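Conserved domain protein (PDB 3PNN) is probably a nucleotide-sugar-dependent glycosyltransferase with a Rossmann-like alpha/beta/alpha fold, taking part in the formation of glycosidic linkages. Local coordinates at residues W218-D223 against F251-L256. Residues are numbered along the deposited sequence; the frame is centred on the assembly and turned at random.
Sequences WGFTPD and FVVNDL
Val253 is the one residue of 251-256 that meets the strand, its two methyl groups set against the aromatic side chains of Trp218 and Phe220. The contact is wholly apolar. Over the indole, Val253 CG2 makes a CH-pi contact, 4.2 Å from the centroid of the six-membered ring of Trp218 and 20° off the ring normal, displaced toward the rim. The other methyl packs on the same benzo end, where Val253 CG1 lies 3.9 Å from Trp218 CZ3. With CG1 anti to the backbone N (chi1 166°) and CG2 anti to the carbonyl carbon, the valine brings both branches to the indole. Phe220 is met differently: Val253 CG2 sits at the edge of its ring, near the ring plane and 4.0 Å from Phe220 CZ, so this methyl is shared by a face and an edge.

These side chains join helix 249-259 to strand 217-220, which runs antiparallel between strands 118-122 and 148-155 in the alpha/beta/alpha Rossmann-like fold. Ile249, one turn earlier on the helix, also touches both aromatic residues, while Tyr224 of helix 223-239 stacks on Phe220 and touches Val253, tying the second helix into this buried packing.

Polar bonds lie within 218-223 or lead away from the interface. Trp218 NE1 is bound by Asn216 OD1, which anchors the five-membered side of the indole. Beyond the strand, Thr221 OG1 donates to Asp223 OD2 over 2.5 Å, reaching the syn side of the carboxylate but 24° out of its plane; Asp223 OD1 is held by Tyr149 OH and Gly147 N.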
# COMPACT_ATOMS: atom_id res chain seq x y z
N TRP A 218 5.68 0.91 -0.86
CA TRP A 218 6.63 1.09 -1.96
C TRP A 218 7.23 2.49 -1.91
O TRP A 218 6.63 3.40 -1.33
CB TRP A 218 5.88 1.00 -3.29
CG TRP A 218 5.18 -0.28 -3.51
CD1 TRP A 218 3.87 -0.57 -3.24
CD2 TRP A 218 5.75 -1.46 -4.07
NE1 TRP A 218 3.60 -1.87 -3.61
CE2 TRP A 218 4.74 -2.44 -4.12
CE3 TRP A 218 7.03 -1.79 -4.54
CZ2 TRP A 218 4.96 -3.73 -4.61
CZ3 TRP A 218 7.25 -3.07 -5.05
CH2 TRP A 218 6.22 -4.02 -5.07
N GLY A 219 8.37 2.66 -2.57
CA GLY A 219 8.95 3.98 -2.79
C GLY A 219 9.22 4.17 -4.28
O GLY A 219 9.92 3.35 -4.89
N PHE A 220 8.69 5.24 -4.87
CA PHE A 220 8.80 5.48 -6.31
C PHE A 220 9.30 6.89 -6.60
O PHE A 220 9.34 7.75 -5.71
CB PHE A 220 7.45 5.30 -7.02
CG PHE A 220 6.87 3.89 -6.95
CD1 PHE A 220 7.55 2.81 -7.50
CD2 PHE A 220 5.63 3.66 -6.36
CE1 PHE A 220 7.01 1.52 -7.46
CE2 PHE A 220 5.08 2.39 -6.31
CZ PHE A 220 5.77 1.32 -6.87
N THR A 221 9.66 7.13 -7.86
CA THR A 221 9.88 8.48 -8.36
C THR A 221 8.82 8.72 -9.43
O THR A 221 8.19 7.78 -9.90
CB THR A 221 11.30 8.65 -8.96
OG1 THR A 221 11.60 7.55 -9.83
CG2 THR A 221 12.35 8.66 -7.83
N PRO A 222 8.61 9.99 -9.83
CA PRO A 222 7.43 10.26 -10.67
C PRO A 222 7.44 9.60 -12.06
O PRO A 222 6.36 9.48 -12.67
CB PRO A 222 7.41 11.80 -10.77
CG PRO A 222 8.08 12.24 -9.46
CD PRO A 222 9.19 11.22 -9.26
N ASP A 223 8.59 9.16 -12.55
CA ASP A 223 8.61 8.44 -13.84
C ASP A 223 7.74 7.18 -13.73
O ASP A 223 7.30 6.63 -14.72
CB ASP A 223 10.03 8.04 -14.24
CG ASP A 223 10.83 7.50 -13.08
OD1 ASP A 223 11.03 6.26 -13.00
OD2 ASP A 223 11.26 8.32 -12.23
N PHE A 251 1.91 -6.26 -10.34
CA PHE A 251 1.97 -6.64 -11.74
C PHE A 251 2.86 -5.71 -12.56
O PHE A 251 3.71 -6.15 -13.34
CB PHE A 251 0.58 -6.70 -12.38
CG PHE A 251 0.61 -6.83 -13.88
CD1 PHE A 251 0.66 -8.07 -14.48
CD2 PHE A 251 0.61 -5.70 -14.69
CE1 PHE A 251 0.71 -8.19 -15.86
CE2 PHE A 251 0.66 -5.81 -16.06
CZ PHE A 251 0.71 -7.06 -16.65
N VAL A 252 2.63 -4.41 -12.40
CA VAL A 252 3.42 -3.39 -13.08
C VAL A 252 4.88 -3.43 -12.65
O VAL A 252 5.78 -3.41 -13.49
CB VAL A 252 2.86 -1.97 -12.77
CG1 VAL A 252 3.83 -0.90 -13.25
CG2 VAL A 252 1.48 -1.82 -13.41
N VAL A 253 5.12 -3.48 -11.35
CA VAL A 253 6.49 -3.53 -10.83
C VAL A 253 7.20 -4.76 -11.37
O VAL A 253 8.35 -4.70 -11.81
CB VAL A 253 6.52 -3.53 -9.29
CG1 VAL A 253 7.90 -3.91 -8.77
CG2 VAL A 253 6.10 -2.15 -8.75
N ASN A 254 6.51 -5.89 -11.36
CA ASN A 254 7.09 -7.12 -11.88
C ASN A 254 7.49 -6.98 -13.35
O ASN A 254 8.57 -7.45 -13.78
CB ASN A 254 6.11 -8.28 -11.67
CG ASN A 254 6.73 -9.64 -11.95
OD1 ASN A 254 7.60 -10.10 -11.21
ND2 ASN A 254 6.28 -10.29 -13.01
N ASP A 255 6.65 -6.32 -14.13
CA ASP A 255 6.93 -6.16 -15.55
C ASP A 255 8.16 -5.29 -15.77
O ASP A 255 8.99 -5.58 -16.63
CB ASP A 255 5.73 -5.55 -16.27
CG ASP A 255 5.93 -5.51 -17.78
OD1 ASP A 255 5.52 -6.47 -18.46
OD2 ASP A 255 6.51 -4.52 -18.29
N LEU A 256 8.27 -4.21 -14.99
CA LEU A 256 9.38 -3.27 -15.15
C LEU A 256 10.72 -3.87 -14.74
O LEU A 256 11.75 -3.63 -15.38
CB LEU A 256 9.11 -2.01 -14.32
CG LEU A 256 7.94 -1.14 -14.80
CD1 LEU A 256 7.80 0.06 -13.85
CD2 LEU A 256 8.18 -0.68 -16.23